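Long-range contacts in fructooligosaccharide ABC transporter substrate-binding protein FusA (Streptococcus pneumoniae, PDB 5G5Y), which binds kestose, nystose and longer fructooligosaccharides, but not sucrose, and delivers them to the FusABC-MsmK importer: residues A[6-11]-A[57-62]; A[63-68]-A[309-314]; A[138-143]-A[270-275]. One frame throughout, in Å; residues are numbered along the deposited sequence.

Interaction 1: A[6-11]-A[57-62]; sequences KFMTAS and DLPDAI
Lys-6 meets Asp-60 just ahead of the parallel pairing of strands 3-10 and 61-63, in the mixed sheet of one lobe of this solute-binding protein. The chain runs from the first strand through strand 34-41 and helix 45-55 before it returns to the second, so strand 3-10 ends up between its two parallel neighbours. Lys-6 is gripped at both polar atoms of its backbone. Its N points almost straight at Asp-60 OD2, 2.9 Å away with 177° at the hydrogen. It meets the carboxylate on its anti side, slightly tilted from the carboxylate plane. Its O takes the N-H of Asp-60 at 2.7 Å, in the carbonyl plane. With chi1 of Asp-60 at -69°, CG sits beside that residue's own backbone N, which lets side chain and main chain of one residue bind the same lysine backbone. The lysine amine leads elsewhere, to a long, weak ion pair with Asp-37.

At Phe-7 the register is set by the bridge to Ala-61. The ring lays CD1 obliquely beside Ala-61 CB at 3.7 Å, and the ring also meets Trp-325 edge-to-face. Phe-7 CA also offers its hydrogen to Ala-61 O.

Met-8 donates its N to that same Ala-61 O at 3.1 Å and is bridged to Ile-62, with both side chains on the other face of the sheet, where helix 45-55 meets Met-8. CG stands anti to the backbone N (chi1 -175°), and the thioether runs alongside Ile-62, both pointing the same way, SD 4.1 Å from CG2. Pro-59 crosses the methionine at a slant: its CG lies 3.8 Å from Met-8 CB, and its CD is 4.1 Å from the Met-8 methyl CE.

Interaction 2: A[63-68]-A[309-314]; sequences HNDGAS and KMVITS
The backbones of His-63 and Met-310 meet as an antiparallel, non-hydrogen-bonded pair, CA to CA 4.6 Å, and just beyond it Asn-64 N donates to Lys-309 O at 2.8 Å. That bond is bent, 137° at the hydrogen, and the donor stands 40° above the carbonyl plane, as the chain turns out of the strand with a positive phi at Asn-64.

Met-310 brings its sulfur to the edge of the imidazole: SD lies 3.9 Å from His-63 CD2, near the ring plane. The ring's ND1 is hydrogen-bonded to Thr-9 OG1, which fixes its rotation. Asn-64 and Lys-309 run side by side in the same direction, with Asn-64 OD1 3.8 Å from Lys-309 CD. A bend at chi2 (-61°) turns the lysine chain along the loop, and one water joins the two ends, donating to Asn-64 OD1 and accepting from Lys-309 NZ, 2.6 Å each. Asn-64 OD1 also takes the N-H of Gly-382, and ND2 reaches Ala-10 O, which holds the amide's rotation. Asp-65 OD2 packs across Val-311 CG2 at 4.0 Å, while OD1 is paired with Arg-49.

Lys-309 and Met-310 together lie opposite the single residue Phe-119, their backbones both bonded to it: a classic beta bulge, and Lys-309 belongs to the fructooligosaccharide-binding site.

Interaction 3: A[138-143]-A[270-275]; sequences MAWINK and WDKNNV
Trp-140 meets Lys-272 without any hydrogen bond between the segments: the indole serves as a platform for the aliphatic part of a lysine. Lys-272 CB stands over the six-membered ring, 3.8 Å from its centroid and 12° off the normal, a CH-pi contact. The side chains cross at about a right angle, and CD still lies 3.8 Å from Trp-140 CZ3. Lys-272 places CG between its own backbone N and carbonyl carbon (chi1 70°) and is extended from there, carrying NZ past the ring to the carbonyls of Tyr-282 and Asn-279. Its backbone N also sits over the indole face, 3.6 Å from CZ2.

Strand 138-142 is an inner strand of a mixed sheet, and the lysine opens a short 3-10 turn after the neighbouring strand 264-269. An Asx turn begins that 3-10 turn: Asp-271 OD1 accepts from Asn-273 N at 2.9 Å and from Asn-273 ND2 at 2.7 Å, the latter on its syn lone pair.

At the indole edge, in plane, lies Trp-270 O, which Met-138 SD approaches to 3.9 Å and Arg-404 hydrogen-bonds. Trp-270, part of the substrate site, sets off from the backbone away from strand 138-142, and its side chain touches Asn-191, another substrate-binding residue.

In the fold
Interactions 1 and 2 share one sheet, strand 61-63 being flanked by 3-10 on one side and 310-312 on the other. They touch directly, with Met-8 O close to His-63 N and the Phe-7 ring packed on Met-310. Interaction 3 belongs to a different sheet across the chain's centre, about 36 Å from interaction 2 between centres. Interactions 1 and 3 are mostly buried, interaction 2 only partly. Interaction 1 joins strand bonding to apolar packing, interaction 2 adds a water-bridged amide and substrate-binding lysine to its strand pairing, and interaction 3 rests on lysine-on-indole packing. Interactions 2 and 3 each contribute substrate-binding residues, from opposite sides of the chain's centre, consistent with a two-lobed binding protein.

Interaction 1: A[6-11]-A[57-62]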
loop_
_atom_site.group_PDB
_atom_site.type_symbol
_atom_site.label_atom_id
_atom_site.label_comp_id
_atom_site.label_asym_id
_atom_site.label_seq_id
_atom_site.Cartn_x
_atom_site.Cartn_y
_atom_site.Cartn_z
ATOM N N LYS A 6 -3.102 29.606 10.178
ATOM C CA LYS A 6 -4.122 29.230 9.181
ATOM C C LYS A 6 -3.620 28.031 8.381
ATOM O O LYS A 6 -2.613 28.142 7.695
ATOM C CB LYS A 6 -4.393 30.351 8.179
ATOM C CG LYS A 6 -5.090 31.553 8.772
ATOM C CD LYS A 6 -5.240 32.695 7.758
ATOM C CE LYS A 6 -6.050 32.334 6.505
ATOM N NZ LYS A 6 -7.438 31.833 6.761
ATOM N N PHE A 7 -4.344 26.924 8.465
ATOM C CA PHE A 7 -3.994 25.694 7.760
ATOM C C PHE A 7 -5.111 25.335 6.785
ATOM O O PHE A 7 -6.276 25.284 7.181
ATOM C CB PHE A 7 -3.859 24.502 8.726
ATOM C CG PHE A 7 -2.651 24.540 9.639
ATOM C CD1 PHE A 7 -1.586 25.411 9.443
ATOM C CD2 PHE A 7 -2.535 23.586 10.651
ATOM C CE1 PHE A 7 -0.479 25.395 10.287
ATOM C CE2 PHE A 7 -1.442 23.583 11.499
ATOM C CZ PHE A 7 -0.402 24.481 11.304
ATOM N N MET A 8 -4.735 25.005 5.546
ATOM C CA MET A 8 -5.649 24.300 4.627
ATOM C C MET A 8 -5.572 22.821 4.974
ATOM O O MET A 8 -4.485 22.315 5.325
ATOM C CB MET A 8 -5.235 24.514 3.191
ATOM C CG MET A 8 -6.182 23.915 2.137
ATOM S SD MET A 8 -5.397 23.780 0.530
ATOM C CE MET A 8 -4.854 25.425 0.197
ATOM N N THR A 9 -6.698 22.122 4.918
ATOM C CA THR A 9 -6.713 20.695 5.190
ATOM C C THR A 9 -7.707 19.943 4.312
ATOM O O THR A 9 -8.553 20.551 3.667
ATOM C CB THR A 9 -6.964 20.415 6.697
ATOM O OG1 THR A 9 -6.691 19.040 6.997
ATOM C CG2 THR A 9 -8.381 20.767 7.136
ATOM N N ALA A 10 -7.554 18.630 4.316
ATOM C CA ALA A 10 -8.438 17.710 3.656
ATOM C C ALA A 10 -9.049 16.799 4.730
ATOM O O ALA A 10 -8.360 16.275 5.624
ATOM C CB ALA A 10 -7.659 16.877 2.648
ATOM N N SER A 11 -10.341 16.586 4.659
ATOM C CA SER A 11 -11.010 15.662 5.578
ATOM C C SER A 11 -12.168 14.972 4.903
ATOM O O SER A 11 -12.623 15.381 3.847
ATOM C CB SER A 11 -11.487 16.385 6.848
ATOM O OG SER A 11 -12.504 17.341 6.556
ATOM N N ASP A 57 -3.822 32.956 -2.662
ATOM C CA ASP A 57 -4.531 32.806 -1.393
ATOM C C ASP A 57 -3.919 31.607 -0.612
ATOM O O ASP A 57 -4.556 30.553 -0.468
ATOM C CB ASP A 57 -6.026 32.547 -1.668
ATOM C CG ASP A 57 -6.858 32.428 -0.396
ATOM O OD1 ASP A 57 -6.540 33.093 0.623
ATOM O OD2 ASP A 57 -7.841 31.660 -0.430
ATOM N N LEU A 58 -2.689 31.789 -0.118
ATOM C CA LEU A 58 -1.952 30.708 0.534
ATOM C C LEU A 58 -2.213 30.732 2.040
ATOM O O LEU A 58 -2.275 31.807 2.662
ATOM C CB LEU A 58 -0.449 30.807 0.272
ATOM C CG LEU A 58 0.054 30.604 -1.177
ATOM C CD1 LEU A 58 1.565 30.781 -1.277
ATOM C CD2 LEU A 58 -0.333 29.235 -1.697
ATOM N N PRO A 59 -2.358 29.530 2.642
ATOM C CA PRO A 59 -2.409 29.425 4.091
ATOM C C PRO A 59 -0.980 29.436 4.646
ATOM O O PRO A 59 -0.037 29.513 3.877
ATOM C CB PRO A 59 -3.060 28.052 4.285
ATOM C CG PRO A 59 -2.532 27.245 3.174
ATOM C CD PRO A 59 -2.467 28.206 2.002
ATOM N N ASP A 60 -0.829 29.303 5.955
ATOM C CA ASP A 60 0.518 29.164 6.570
ATOM C C ASP A 60 1.128 27.782 6.258
ATOM O O ASP A 60 2.355 27.638 6.182
ATOM C CB ASP A 60 0.435 29.375 8.066
ATOM C CG ASP A 60 0.121 30.794 8.436
ATOM O OD1 ASP A 60 0.769 31.685 7.838
ATOM O OD2 ASP A 60 -0.755 31.009 9.325
ATOM N N ALA A 61 0.256 26.785 6.070
ATOM C CA ALA A 61 0.649 25.394 5.773
ATOM C C ALA A 61 -0.514 24.649 5.160
ATOM O O ALA A 61 -1.670 25.054 5.327
ATOM C CB ALA A 61 1.077 24.685 7.032
ATOM N N ILE A 62 -0.212 23.565 4.428
ATOM C CA ILE A 62 -1.244 22.704 3.847
ATOM C C ILE A 62 -1.086 21.373 4.594
ATOM O O ILE A 62 -0.042 20.729 4.489
ATOM C CB ILE A 62 -1.046 22.531 2.338
ATOM C CG1 ILE A 62 -1.072 23.894 1.633
ATOM C CG2 ILE A 62 -2.103 21.586 1.755
ATOM C CD1 ILE A 62 -0.694 23.826 0.153
#

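Interaction 2: A[63-68]-A[309-314]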
loop_
_atom_site.group_PDB
_atom_site.type_symbol
_atom_site.label_atom_id
_atom_site.label_comp_id
_atom_site.label_asym_id
_atom_site.label_seq_id
_atom_site.Cartn_x
_atom_site.Cartn_y
_atom_site.Cartn_z
ATOM N N HIS A 63 -2.118 21.013 5.353
ATOM C CA HIS A 63 -2.174 19.862 6.245
ATOM C C HIS A 63 -2.931 18.728 5.563
ATOM O O HIS A 63 -3.951 18.953 4.917
ATOM C CB HIS A 63 -2.848 20.311 7.515
ATOM C CG HIS A 63 -3.149 19.244 8.500
ATOM N ND1 HIS A 63 -4.322 18.542 8.480
ATOM C CD2 HIS A 63 -2.476 18.824 9.595
ATOM C CE1 HIS A 63 -4.353 17.697 9.497
ATOM N NE2 HIS A 63 -3.252 17.864 10.201
ATOM N N ASN A 64 -2.431 17.512 5.708
ATOM C CA ASN A 64 -3.058 16.324 5.120
ATOM C C ASN A 64 -3.085 16.412 3.602
ATOM O O ASN A 64 -4.024 16.009 2.948
ATOM C CB ASN A 64 -4.458 16.096 5.740
ATOM C CG ASN A 64 -4.870 14.644 5.767
ATOM O OD1 ASN A 64 -4.030 13.749 5.893
ATOM N ND2 ASN A 64 -6.177 14.393 5.706
ATOM N N ASP A 65 -1.991 16.903 3.058
ATOM C CA ASP A 65 -1.895 17.334 1.675
ATOM C C ASP A 65 -1.842 16.256 0.588
ATOM O O ASP A 65 -2.357 16.485 -0.531
ATOM C CB ASP A 65 -0.628 18.182 1.524
ATOM C CG ASP A 65 -0.506 18.842 0.125
ATOM O OD1 ASP A 65 -1.543 19.004 -0.620
ATOM O OD2 ASP A 65 0.640 19.194 -0.211
ATOM N N GLY A 66 -1.140 15.163 0.846
ATOM C CA GLY A 66 -0.971 14.088 -0.172
ATOM C C GLY A 66 -0.465 14.411 -1.594
ATOM O O GLY A 66 -0.813 13.710 -2.533
ATOM N N ALA A 67 0.374 15.416 -1.777
ATOM C CA ALA A 67 0.817 15.784 -3.131
ATOM C C ALA A 67 1.787 14.775 -3.751
ATOM O O ALA A 67 2.483 14.081 -3.024
ATOM C CB ALA A 67 1.487 17.116 -3.095
ATOM N N SER A 68 1.838 14.738 -5.084
ATOM C CA SER A 68 2.818 13.937 -5.815
ATOM C C SER A 68 4.231 14.582 -5.761
ATOM O O SER A 68 4.386 15.778 -5.459
ATOM C CB SER A 68 2.382 13.776 -7.272
ATOM O OG SER A 68 2.600 14.993 -7.972
ATOM N N LYS A 309 2.413 14.756 3.887
ATOM C CA LYS A 309 1.168 15.071 4.530
ATOM C C LYS A 309 1.164 16.453 5.177
ATOM O O LYS A 309 0.233 16.764 5.918
ATOM C CB LYS A 309 0.801 14.000 5.545
ATOM C CG LYS A 309 0.376 12.690 4.956
ATOM C CD LYS A 309 -0.849 12.732 4.065
ATOM C CE LYS A 309 -1.089 11.352 3.493
ATOM N NZ LYS A 309 -2.490 11.215 3.068
ATOM N N MET A 310 2.193 17.258 4.931
ATOM C CA MET A 310 2.199 18.674 5.335
ATOM C C MET A 310 3.335 19.379 4.674
ATOM O O MET A 310 4.432 18.860 4.666
ATOM C CB MET A 310 2.374 18.841 6.830
ATOM C CG MET A 310 2.077 20.241 7.343
ATOM S SD MET A 310 1.062 20.126 8.807
ATOM C CE MET A 310 0.923 21.861 9.303
ATOM N N VAL A 311 3.061 20.551 4.092
ATOM C CA VAL A 311 4.071 21.463 3.580
ATOM C C VAL A 311 3.878 22.850 4.234
ATOM O O VAL A 311 2.797 23.190 4.689
ATOM C CB VAL A 311 4.022 21.615 2.064
ATOM C CG1 VAL A 311 4.380 20.315 1.352
ATOM C CG2 VAL A 311 2.665 22.105 1.573
ATOM N N ILE A 312 4.945 23.628 4.283
ATOM C CA ILE A 312 4.900 24.955 4.860
ATOM C C ILE A 312 5.080 25.937 3.708
ATOM O O ILE A 312 6.027 25.805 2.901
ATOM C CB ILE A 312 5.994 25.114 5.909
ATOM C CG1 ILE A 312 5.683 24.220 7.124
ATOM C CG2 ILE A 312 6.136 26.604 6.302
ATOM C CD1 ILE A 312 6.767 24.269 8.201
ATOM N N THR A 313 4.197 26.933 3.633
ATOM C CA THR A 313 4.235 27.868 2.507
ATOM C C THR A 313 5.198 29.006 2.727
ATOM O O THR A 313 5.586 29.321 3.873
ATOM C CB THR A 313 2.879 28.507 2.212
ATOM O OG1 THR A 313 2.542 29.364 3.299
ATOM C CG2 THR A 313 1.827 27.464 2.040
ATOM N N SER A 314 5.516 29.672 1.621
ATOM C CA SER A 314 6.379 30.861 1.661
ATOM C C SER A 314 5.792 32.091 2.352
ATOM O O SER A 314 6.546 33.058 2.541
ATOM C CB SER A 314 6.770 31.270 0.234
ATOM O OG SER A 314 5.604 31.625 -0.469
HETATM O O HOH W 1 -3.737 11.238 5.316
#

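Interaction 3: A[138-143]-A[270-275]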
loop_
_atom_site.group_PDB
_atom_site.type_symbol
_atom_site.label_atom_id
_atom_site.label_comp_id
_atom_site.label_asym_id
_atom_site.label_seq_id
_atom_site.Cartn_x
_atom_site.Cartn_y
_atom_site.Cartn_z
ATOM N N MET A 138 -2.952 -11.926 -2.042
ATOM C CA MET A 138 -2.903 -13.252 -1.424
ATOM C C MET A 138 -3.871 -14.188 -2.153
ATOM O O MET A 138 -4.938 -13.747 -2.598
ATOM C CB MET A 138 -3.286 -13.194 0.060
ATOM C CG MET A 138 -2.333 -12.421 0.902
ATOM S SD MET A 138 -2.732 -12.286 2.658
ATOM C CE MET A 138 -2.980 -13.978 3.161
ATOM N N ALA A 139 -3.464 -15.455 -2.285
ATOM C CA ALA A 139 -4.308 -16.507 -2.891
ATOM C C ALA A 139 -5.049 -17.229 -1.763
ATOM O O ALA A 139 -4.451 -17.508 -0.710
ATOM C CB ALA A 139 -3.471 -17.469 -3.690
ATOM N N TRP A 140 -6.331 -17.481 -1.992
ATOM C CA TRP A 140 -7.217 -18.108 -1.029
ATOM C C TRP A 140 -7.871 -19.303 -1.699
ATOM O O TRP A 140 -8.162 -19.262 -2.916
ATOM C CB TRP A 140 -8.293 -17.108 -0.619
ATOM C CG TRP A 140 -7.746 -15.822 -0.112
ATOM C CD1 TRP A 140 -7.475 -14.712 -0.839
ATOM C CD2 TRP A 140 -7.420 -15.507 1.242
ATOM N NE1 TRP A 140 -6.973 -13.739 -0.030
ATOM C CE2 TRP A 140 -6.945 -14.190 1.252
ATOM C CE3 TRP A 140 -7.472 -16.218 2.438
ATOM C CZ2 TRP A 140 -6.519 -13.546 2.421
ATOM C CZ3 TRP A 140 -7.058 -15.563 3.625
ATOM C CH2 TRP A 140 -6.589 -14.263 3.595
ATOM N N ILE A 141 -8.106 -20.362 -0.928
ATOM C CA ILE A 141 -8.659 -21.594 -1.485
ATOM C C ILE A 141 -9.871 -22.066 -0.654
ATOM O O ILE A 141 -9.884 -21.883 0.566
ATOM C CB ILE A 141 -7.580 -22.682 -1.597
ATOM C CG1 ILE A 141 -8.097 -23.934 -2.332
ATOM C CG2 ILE A 141 -6.981 -23.032 -0.250
ATOM C CD1 ILE A 141 -6.995 -24.882 -2.737
ATOM N N ASN A 142 -10.833 -22.696 -1.337
ATOM C CA ASN A 142 -12.012 -23.275 -0.695
ATOM C C ASN A 142 -11.731 -24.614 0.002
ATOM O O ASN A 142 -11.667 -25.691 -0.615
ATOM C CB ASN A 142 -13.191 -23.371 -1.691
ATOM C CG ASN A 142 -14.517 -23.589 -0.961
ATOM O OD1 ASN A 142 -14.548 -24.348 -0.015
ATOM N ND2 ASN A 142 -15.568 -22.908 -1.364
ATOM N N LYS A 143 -11.511 -24.525 1.312
ATOM C CA LYS A 143 -11.268 -25.697 2.152
ATOM C C LYS A 143 -12.487 -26.626 2.334
ATOM O O LYS A 143 -12.278 -27.797 2.553
ATOM C CB LYS A 143 -10.771 -25.279 3.557
ATOM C CG LYS A 143 -9.297 -24.897 3.627
ATOM C CD LYS A 143 -8.703 -25.064 5.034
ATOM C CE LYS A 143 -9.658 -24.674 6.174
ATOM N NZ LYS A 143 -8.976 -24.414 7.481
ATOM N N TRP A 270 -6.868 -8.977 -1.083
ATOM C CA TRP A 270 -6.140 -8.556 0.109
ATOM C C TRP A 270 -6.558 -9.313 1.351
ATOM O O TRP A 270 -5.723 -9.848 2.095
ATOM C CB TRP A 270 -6.306 -7.077 0.301
ATOM C CG TRP A 270 -5.611 -6.472 1.493
ATOM C CD1 TRP A 270 -6.146 -6.306 2.732
ATOM C CD2 TRP A 270 -4.294 -5.897 1.539
ATOM N NE1 TRP A 270 -5.241 -5.674 3.565
ATOM C CE2 TRP A 270 -4.099 -5.411 2.859
ATOM C CE3 TRP A 270 -3.270 -5.760 0.614
ATOM C CZ2 TRP A 270 -2.932 -4.789 3.257
ATOM C CZ3 TRP A 270 -2.094 -5.126 1.003
ATOM C CH2 TRP A 270 -1.927 -4.653 2.326
ATOM N N ASP A 271 -7.862 -9.374 1.560
ATOM C CA ASP A 271 -8.435 -9.997 2.749
ATOM C C ASP A 271 -9.695 -10.674 2.315
ATOM O O ASP A 271 -10.569 -10.001 1.783
ATOM C CB ASP A 271 -8.685 -8.885 3.785
ATOM C CG ASP A 271 -9.325 -9.370 5.087
ATOM O OD1 ASP A 271 -9.958 -10.455 5.156
ATOM O OD2 ASP A 271 -9.192 -8.603 6.086
ATOM N N LYS A 272 -9.779 -11.983 2.566
ATOM C CA LYS A 272 -10.931 -12.830 2.156
ATOM C C LYS A 272 -12.277 -12.283 2.686
ATOM O O LYS A 272 -13.344 -12.433 2.045
ATOM C CB LYS A 272 -10.736 -14.279 2.638
ATOM C CG LYS A 272 -10.856 -14.491 4.152
ATOM C CD LYS A 272 -10.750 -15.948 4.538
ATOM C CE LYS A 272 -11.169 -16.121 6.009
ATOM N NZ LYS A 272 -10.851 -17.449 6.545
ATOM N N ASN A 273 -12.215 -11.582 3.817
ATOM C CA ASN A 273 -13.425 -11.005 4.423
ATOM C C ASN A 273 -14.196 -10.064 3.480
ATOM O O ASN A 273 -15.430 -10.001 3.541
ATOM C CB ASN A 273 -13.083 -10.338 5.770
ATOM C CG ASN A 273 -12.743 -11.368 6.848
ATOM O OD1 ASN A 273 -13.649 -11.928 7.472
ATOM N ND2 ASN A 273 -11.442 -11.640 7.073
ATOM N N ASN A 274 -13.484 -9.390 2.573
ATOM C CA ASN A 274 -14.106 -8.503 1.619
ATOM C C ASN A 274 -14.707 -9.203 0.396
ATOM O O ASN A 274 -15.307 -8.525 -0.435
ATOM C CB ASN A 274 -13.119 -7.428 1.139
ATOM C CG ASN A 274 -12.463 -6.672 2.297
ATOM O OD1 ASN A 274 -11.221 -6.558 2.377
ATOM N ND2 ASN A 274 -13.285 -6.181 3.213
ATOM N N VAL A 275 -14.487 -10.502 0.237
ATOM C CA VAL A 275 -14.898 -11.203 -0.985
ATOM C C VAL A 275 -15.737 -12.390 -0.620
ATOM O O VAL A 275 -16.922 -12.396 -0.968
ATOM C CB VAL A 275 -13.708 -11.603 -1.892
ATOM C CG1 VAL A 275 -14.180 -12.315 -3.157
ATOM C CG2 VAL A 275 -12.936 -10.354 -2.268
#